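Local coordinates for probable zinc protease PqqL (Escherichia coli, PDB 6OFT), which probably acts as a zinc-dependent endopeptidase of the M16 family in the periplasm, the present chain being the first half of the protein, at residues T11-L14 against L18-M21; L320-N325 against E419-L424. All blocks are in the same frame, centred on the assembly; numbering follows the deposited sequence.

Contact 1: residues T11-L14 against L18-M21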
ATOM      1  N   THR A  11      18.354 -13.982   2.491  1.00 24.40           N
ATOM      2  CA  THR A  11      18.626 -12.726   1.783  1.00 24.22           C
ATOM      3  C   THR A  11      20.084 -12.655   1.388  1.00 27.62           C
ATOM      4  O   THR A  11      20.939 -13.237   2.050  1.00 26.95           O
ATOM      5  CB  THR A  11      18.238 -11.469   2.601  1.00 32.67           C
ATOM      6  OG1 THR A  11      18.932 -11.469   3.848  1.00 36.44           O
ATOM      7  CG2 THR A  11      16.756 -11.347   2.824  1.00 26.95           C
ATOM      8  N   GLY A  12      20.360 -11.900   0.343  1.00 24.28           N
ATOM      9  CA  GLY A  12      21.720 -11.742  -0.140  1.00 24.99           C
ATOM     10  C   GLY A  12      21.784 -10.997  -1.443  1.00 27.27           C
ATOM     11  O   GLY A  12      20.763 -10.549  -1.966  1.00 26.20           O
ATOM     12  N   GLN A  13      22.986 -10.889  -1.973  1.00 24.67           N
ATOM     13  CA  GLN A  13      23.249 -10.173  -3.206  1.00 25.09           C
ATOM     14  C   GLN A  13      24.194 -10.977  -4.085  1.00 29.82           C
ATOM     15  O   GLN A  13      25.125 -11.615  -3.581  1.00 29.79           O
ATOM     16  CB  GLN A  13      23.902  -8.827  -2.857  1.00 26.99           C
ATOM     17  CG  GLN A  13      23.481  -7.673  -3.746  1.00 45.89           C
ATOM     18  CD  GLN A  13      24.129  -6.361  -3.349  1.00 61.83           C
ATOM     19  OE1 GLN A  13      25.093  -6.322  -2.576  1.00 49.72           O
ATOM     20  NE2 GLN A  13      23.613  -5.250  -3.882  1.00 55.26           N
ATOM     21  N   LEU A  14      23.965 -10.939  -5.402  1.00 25.53           N
ATOM     22  CA  LEU A  14      24.863 -11.561  -6.378  1.00 24.68           C
ATOM     23  C   LEU A  14      26.012 -10.558  -6.585  1.00 29.92           C
ATOM     24  O   LEU A  14      25.833  -9.383  -6.245  1.00 28.49           O
ATOM     25  CB  LEU A  14      24.102 -11.838  -7.697  1.00 24.04           C
ATOM     26  CG  LEU A  14      22.959 -12.892  -7.643  1.00 26.81           C
ATOM     27  CD1 LEU A  14      22.280 -13.027  -8.980  1.00 25.00           C
ATOM     28  CD2 LEU A  14      23.461 -14.261  -7.195  1.00 30.01           C
ATOM     29  N   LEU A  18      22.558  -7.566  -7.817  1.00 22.58           N
ATOM     30  CA  LEU A  18      21.157  -7.973  -7.739  1.00 21.88           C
ATOM     31  C   LEU A  18      20.892  -8.587  -6.364  1.00 26.45           C
ATOM     32  O   LEU A  18      21.649  -9.453  -5.934  1.00 26.04           O
ATOM     33  CB  LEU A  18      20.791  -8.967  -8.870  1.00 21.94           C
ATOM     34  CG  LEU A  18      19.310  -9.412  -8.913  1.00 26.17           C
ATOM     35  CD1 LEU A  18      18.710  -9.221 -10.290  1.00 24.88           C
ATOM     36  CD2 LEU A  18      19.155 -10.866  -8.450  1.00 28.57           C
ATOM     37  N   ARG A  19      19.820  -8.150  -5.688  1.00 22.51           N
ATOM     38  CA  ARG A  19      19.464  -8.677  -4.376  1.00 21.87           C
ATOM     39  C   ARG A  19      18.449  -9.789  -4.548  1.00 24.17           C
ATOM     40  O   ARG A  19      17.732  -9.817  -5.542  1.00 22.30           O
ATOM     41  CB  ARG A  19      18.882  -7.572  -3.477  1.00 21.21           C
ATOM     42  CG  ARG A  19      19.907  -6.582  -2.887  1.00 24.85           C
ATOM     43  CD  ARG A  19      19.190  -5.365  -2.300  1.00 33.45           C
ATOM     44  NE  ARG A  19      18.885  -4.373  -3.337  1.00 35.90           N
ATOM     45  CZ  ARG A  19      18.148  -3.275  -3.175  1.00 47.04           C
ATOM     46  NH1 ARG A  19      17.580  -3.014  -2.002  1.00 31.16           N
ATOM     47  NH2 ARG A  19      17.961  -2.439  -4.190  1.00 31.51           N
ATOM     48  N   TYR A  20      18.391 -10.716  -3.592  1.00 21.73           N
ATOM     49  CA  TYR A  20      17.395 -11.791  -3.635  1.00 20.61           C
ATOM     50  C   TYR A  20      16.844 -12.052  -2.258  1.00 24.64           C
ATOM     51  O   TYR A  20      17.511 -11.775  -1.256  1.00 24.48           O
ATOM     52  CB  TYR A  20      17.935 -13.078  -4.283  1.00 21.78           C
ATOM     53  CG  TYR A  20      19.265 -13.550  -3.729  1.00 23.39           C
ATOM     54  CD1 TYR A  20      19.325 -14.347  -2.588  1.00 24.73           C
ATOM     55  CD2 TYR A  20      20.458 -13.232  -4.365  1.00 24.43           C
ATOM     56  CE1 TYR A  20      20.549 -14.755  -2.055  1.00 24.62           C
ATOM     57  CE2 TYR A  20      21.683 -13.663  -3.860  1.00 25.91           C
ATOM     58  CZ  TYR A  20      21.725 -14.428  -2.707  1.00 27.41           C
ATOM     59  OH  TYR A  20      22.935 -14.865  -2.228  1.00 23.78           O
ATOM     60  N   MET A  21      15.608 -12.556  -2.207  1.00 21.95           N
ATOM     61  CA  MET A  21      14.902 -12.900  -0.976  1.00 21.92           C
ATOM     62  C   MET A  21      14.175 -14.182  -1.252  1.00 24.85           C
ATOM     63  O   MET A  21      13.408 -14.262  -2.217  1.00 25.64           O
ATOM     64  CB  MET A  21      13.904 -11.810  -0.553  1.00 24.62           C
ATOM     65  CG  MET A  21      14.503 -10.437  -0.432  1.00 29.90           C
ATOM     66  SD  MET A  21      13.300  -9.305   0.256  1.00 35.15           S
ATOM     67  CE  MET A  21      14.103  -8.916   1.788  1.00 32.48           C
TER
HETATM   68  O   HOH W   1      25.102 -14.297  -3.770  1.00 28.06           O
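Leu18 takes the amide of Leu14 where the two strands of this hairpin meet their turn. The bond from Leu14 N to Leu18 O is 2.8 Å long and fairly straight, at 166° on the hydrogen. The two leucine side chains run side by side from here, pointing the same way, and Leu14 CD1 rests on Leu18 CD2 at 3.8 Å. Arg19 faces Gln13 as a non-hydrogen-bonded antiparallel pair. Their methylenes touch, with Arg19 CG 3.8 Å from Gln13 CG, while the amide and guanidinium planes stand 75° apart. The polar ends go elsewhere: Gln13 NE2 bonds to Gly17 O in the turn, and Arg19 NH2 bonds weakly to Asn197 O. Tyr20 forms the hydrogen-bonded pair with Gly12. Its N donates to Gly12 O at 2.9 Å, and its O receives Gly12 N over a longer 3.3 Å. With chi1 at 50°, CG sits between the backbone N and the carbonyl carbon, and this folds the ring back across the neighbouring strand. Gly12 CA then lies over the ring face as a CH-pi contact, 4.0 Å from the Tyr20 centroid. Gly12 O sits over the ring centre, 3.6 Å above its plane. Leu14 CD2 adds a contact at Tyr20 CE2, its side chain crossing the tyrosine at about a right angle. A water near the ring plane links Tyr20 OH to Gln13 O, donating to the carbonyl. Leu213 and Ile216 of helix 209-220 also touch Tyr20. Met21 ends the pairing opposite Thr11, its CE 3.7 Å from Thr11 CG2. The edge strand is thus held by backbone bonds and by a cross-strand aromatic-glycine pair, the Tyr20 ring packed over the Gly12 backbone. Gly12 has no side chain, which is probably what lets the ring lie this close.

Contact 2: residues L320-N325 against E419-L424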
ATOM      1  N   LEU A 320      -4.169   9.561   8.730  1.00 24.30           N
ATOM      2  CA  LEU A 320      -5.025   8.899   9.697  1.00 24.64           C
ATOM      3  C   LEU A 320      -6.385   9.571   9.574  1.00 27.67           C
ATOM      4  O   LEU A 320      -6.491  10.783   9.774  1.00 26.43           O
ATOM      5  CB  LEU A 320      -4.471   9.069  11.116  1.00 25.44           C
ATOM      6  CG  LEU A 320      -3.823   7.866  11.779  1.00 31.88           C
ATOM      7  CD1 LEU A 320      -2.469   7.575  11.180  1.00 32.83           C
ATOM      8  CD2 LEU A 320      -3.627   8.132  13.249  1.00 34.42           C
ATOM      9  N   PHE A 321      -7.417   8.807   9.187  1.00 24.21           N
ATOM     10  CA  PHE A 321      -8.764   9.365   9.081  1.00 24.04           C
ATOM     11  C   PHE A 321      -9.783   8.703  10.009  1.00 26.28           C
ATOM     12  O   PHE A 321      -9.650   7.526  10.351  1.00 25.03           O
ATOM     13  CB  PHE A 321      -9.273   9.384   7.637  1.00 26.30           C
ATOM     14  CG  PHE A 321      -9.484   8.052   6.959  1.00 28.67           C
ATOM     15  CD1 PHE A 321     -10.717   7.413   7.016  1.00 32.42           C
ATOM     16  CD2 PHE A 321      -8.468   7.465   6.211  1.00 30.81           C
ATOM     17  CE1 PHE A 321     -10.916   6.184   6.383  1.00 33.39           C
ATOM     18  CE2 PHE A 321      -8.676   6.249   5.557  1.00 34.01           C
ATOM     19  CZ  PHE A 321      -9.905   5.628   5.630  1.00 32.09           C
ATOM     20  N   PHE A 322     -10.829   9.454  10.370  1.00 22.99           N
ATOM     21  CA  PHE A 322     -11.920   8.988  11.229  1.00 22.06           C
ATOM     22  C   PHE A 322     -13.206   9.237  10.471  1.00 27.06           C
ATOM     23  O   PHE A 322     -13.541  10.382  10.184  1.00 24.63           O
ATOM     24  CB  PHE A 322     -11.896   9.702  12.590  1.00 23.45           C
ATOM     25  CG  PHE A 322     -10.579   9.547  13.317  1.00 24.53           C
ATOM     26  CD1 PHE A 322      -9.567  10.493  13.169  1.00 27.40           C
ATOM     27  CD2 PHE A 322     -10.345   8.453  14.140  1.00 26.14           C
ATOM     28  CE1 PHE A 322      -8.338  10.334  13.813  1.00 28.62           C
ATOM     29  CE2 PHE A 322      -9.115   8.294  14.792  1.00 29.49           C
ATOM     30  CZ  PHE A 322      -8.119   9.237  14.628  1.00 28.08           C
ATOM     31  N   ARG A 323     -13.895   8.155  10.095  1.00 25.98           N
ATOM     32  CA  ARG A 323     -15.105   8.213   9.288  1.00 26.70           C
ATOM     33  C   ARG A 323     -16.341   7.647   9.970  1.00 31.11           C
ATOM     34  O   ARG A 323     -16.254   6.646  10.676  1.00 29.97           O
ATOM     35  CB  ARG A 323     -14.849   7.505   7.944  1.00 26.65           C
ATOM     36  CG  ARG A 323     -16.043   7.507   6.976  1.00 33.51           C
ATOM     37  CD  ARG A 323     -15.738   6.767   5.689  1.00 40.39           C
ATOM     38  NE  ARG A 323     -14.662   7.397   4.919  1.00 45.94           N
ATOM     39  CZ  ARG A 323     -14.816   8.478   4.162  1.00 57.96           C
ATOM     40  NH1 ARG A 323     -16.001   9.071   4.074  1.00 44.17           N
ATOM     41  NH2 ARG A 323     -13.786   8.977   3.488  1.00 42.49           N
ATOM     42  N   VAL A 324     -17.500   8.299   9.737  1.00 27.75           N
ATOM     43  CA  VAL A 324     -18.811   7.848  10.181  1.00 27.82           C
ATOM     44  C   VAL A 324     -19.706   7.815   8.931  1.00 33.46           C
ATOM     45  O   VAL A 324     -19.852   8.835   8.250  1.00 33.51           O
ATOM     46  CB  VAL A 324     -19.432   8.670  11.352  1.00 31.69           C
ATOM     47  CG1 VAL A 324     -20.911   8.340  11.529  1.00 31.98           C
ATOM     48  CG2 VAL A 324     -18.684   8.435  12.666  1.00 30.89           C
ATOM     49  N   ASN A 325     -20.282   6.637   8.627  1.00 30.04           N
ATOM     50  CA  ASN A 325     -21.181   6.444   7.494  1.00 30.16           C
ATOM     51  C   ASN A 325     -22.604   6.812   7.884  1.00 35.60           C
ATOM     52  O   ASN A 325     -23.099   6.388   8.934  1.00 34.40           O
ATOM     53  CB  ASN A 325     -21.086   5.022   6.953  1.00 31.71           C
ATOM     54  CG  ASN A 325     -19.670   4.607   6.599  1.00 51.09           C
ATOM     55  OD1 ASN A 325     -19.181   3.561   7.040  1.00 51.03           O
ATOM     56  ND2 ASN A 325     -18.968   5.427   5.817  1.00 32.84           N
ATOM     57  N   GLU A 419      -1.307  11.263  25.325  1.00 24.42           N
ATOM     58  CA  GLU A 419      -0.301  12.192  24.814  1.00 24.60           C
ATOM     59  C   GLU A 419      -0.334  12.241  23.289  1.00 27.79           C
ATOM     60  O   GLU A 419      -0.370  13.338  22.717  1.00 27.23           O
ATOM     61  CB  GLU A 419       1.096  11.795  25.291  1.00 26.07           C
ATOM     62  CG  GLU A 419       2.088  12.943  25.227  1.00 39.63           C
ATOM     63  CD  GLU A 419       3.518  12.514  24.983  1.00 59.03           C
ATOM     64  OE1 GLU A 419       3.992  11.576  25.664  1.00 48.36           O
ATOM     65  OE2 GLU A 419       4.169  13.127  24.107  1.00 55.65           O
ATOM     66  N   LYS A 420      -0.348  11.056  22.642  1.00 23.16           N
ATOM     67  CA  LYS A 420      -0.385  10.896  21.194  1.00 23.10           C
ATOM     68  C   LYS A 420      -1.686  11.416  20.591  1.00 26.93           C
ATOM     69  O   LYS A 420      -1.657  12.028  19.507  1.00 26.76           O
ATOM     70  CB  LYS A 420      -0.158   9.431  20.803  1.00 26.22           C
ATOM     71  CG  LYS A 420       1.288   9.106  20.510  1.00 40.83           C
ATOM     72  CD  LYS A 420       1.456   8.599  19.082  1.00 48.34           C
ATOM     73  CE  LYS A 420       2.733   7.823  18.843  1.00 58.56           C
ATOM     74  NZ  LYS A 420       3.954   8.561  19.278  1.00 72.89           N
ATOM     75  N   TRP A 421      -2.823  11.176  21.284  1.00 22.57           N
ATOM     76  CA  TRP A 421      -4.130  11.680  20.867  1.00 22.48           C
ATOM     77  C   TRP A 421      -4.149  13.217  20.901  1.00 27.46           C
ATOM     78  O   TRP A 421      -4.613  13.847  19.945  1.00 27.08           O
ATOM     79  CB  TRP A 421      -5.254  11.130  21.741  1.00 21.66           C
ATOM     80  CG  TRP A 421      -6.606  11.592  21.280  1.00 22.59           C
ATOM     81  CD1 TRP A 421      -7.331  12.641  21.771  1.00 25.24           C
ATOM     82  CD2 TRP A 421      -7.367  11.047  20.195  1.00 22.44           C
ATOM     83  NE1 TRP A 421      -8.513  12.761  21.082  1.00 24.64           N
ATOM     84  CE2 TRP A 421      -8.556  11.804  20.096  1.00 26.41           C
ATOM     85  CE3 TRP A 421      -7.204   9.925  19.358  1.00 23.49           C
ATOM     86  CZ2 TRP A 421      -9.567  11.494  19.175  1.00 25.75           C
ATOM     87  CZ3 TRP A 421      -8.185   9.648  18.417  1.00 25.30           C
ATOM     88  CH2 TRP A 421      -9.348  10.432  18.330  1.00 25.97           C
ATOM     89  N   GLN A 422      -3.646  13.821  21.993  1.00 24.45           N
ATOM     90  CA  GLN A 422      -3.587  15.279  22.093  1.00 24.16           C
ATOM     91  C   GLN A 422      -2.706  15.883  20.995  1.00 27.63           C
ATOM     92  O   GLN A 422      -3.060  16.927  20.443  1.00 29.56           O
ATOM     93  CB  GLN A 422      -3.149  15.739  23.485  1.00 26.12           C
ATOM     94  CG  GLN A 422      -3.640  17.147  23.803  1.00 43.00           C
ATOM     95  CD  GLN A 422      -2.892  17.778  24.943  1.00 59.66           C
ATOM     96  OE1 GLN A 422      -1.892  18.464  24.743  1.00 58.36           O
ATOM     97  NE2 GLN A 422      -3.364  17.567  26.160  1.00 47.86           N
ATOM     98  N   GLN A 423      -1.588  15.221  20.650  1.00 22.70           N
ATOM     99  CA  GLN A 423      -0.691  15.671  19.573  1.00 22.63           C
ATOM    100  C   GLN A 423      -1.371  15.608  18.199  1.00 26.04           C
ATOM    101  O   GLN A 423      -1.263  16.561  17.420  1.00 25.49           O
ATOM    102  CB  GLN A 423       0.601  14.857  19.569  1.00 23.94           C
ATOM    103  CG  GLN A 423       1.547  15.243  20.700  1.00 29.04           C
ATOM    104  CD  GLN A 423       2.640  14.223  20.911  1.00 36.45           C
ATOM    105  OE1 GLN A 423       2.557  13.079  20.452  1.00 25.07           O
ATOM    106  NE2 GLN A 423       3.685  14.617  21.630  1.00 26.22           N
ATOM    107  N   LEU A 424      -2.073  14.514  17.947  1.00 22.25           N
ATOM    108  CA  LEU A 424      -2.807  14.295  16.679  1.00 22.32           C
ATOM    109  C   LEU A 424      -3.904  15.349  16.550  1.00 25.62           C
ATOM    110  O   LEU A 424      -4.025  15.898  15.509  1.00 24.87           O
ATOM    111  CB  LEU A 424      -3.427  12.901  16.651  1.00 21.76           C
ATOM    112  CG  LEU A 424      -4.327  12.600  15.460  1.00 24.90           C
ATOM    113  CD1 LEU A 424      -3.537  12.567  14.173  1.00 23.74           C
ATOM    114  CD2 LEU A 424      -5.072  11.304  15.642  1.00 25.16           C
TER
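Leu320 reaches from the strand toward Leu424 of the helix, and their CD2 methyls meet at 4.2 Å. This is the looser end of the contact. Phe322, two residues on, points to the same side of the sheet and meets two helix residues through CZ and the neighbouring CE1 and CE2. Leu424 CD2 sits at the ring edge, near its plane, 3.8 Å from Phe322 CZ. Trp421 presents the edge of its six-membered ring toward the Phe322 face in an offset edge-to-face pair, with centroids 5.5 Å apart and planes at 68°. The nearest atoms of that pair are Phe322 CZ and Trp421 CZ3. Trp421 CG lies anti to its own backbone N (chi1 -177°), which carries the indole out to the phenylalanine. Trp421 NE1 is satisfied by Asp346 OD1, so the buried indole is tied to helix 331-348 as well. Phe287 meets the Phe322 ring too. Replacing Phe322 with alanine would probably open a gap between strand and helix and leave the Trp421 edge and the Leu424 methyl without their shared partner. The strand and helix segments run nearly perpendicular, at 87°, with axes 12.5 Å apart, and large side chains bridge that distance. Strand 317-326 belongs to a five-stranded sheet, and its segment here falls in the M16 inactive-domain region. The contact is part of the helix-on-sheet layer of such an alpha/beta domain.

From the N terminus, the chain first makes contact 1, which closes the beta hairpin of strands 10-13 and 19-24, three residues lying between its segments. That hairpin forms one margin of the six-stranded sheet of the first domain, with strand 10-13 outermost. The chain then completes this domain and enters the second sheet. Contact 2 opens there on strand 317-326 and closes a long, mostly helical loop at helix 414-425. The two loops follow in series, neither nesting nor crossing. The centres of contacts 1 and 2 are about 40 Å apart, on opposite sides of the chain's centre. Contact 1 is local and near the surface, whereas contact 2 joins distant parts of the chain in a buried core.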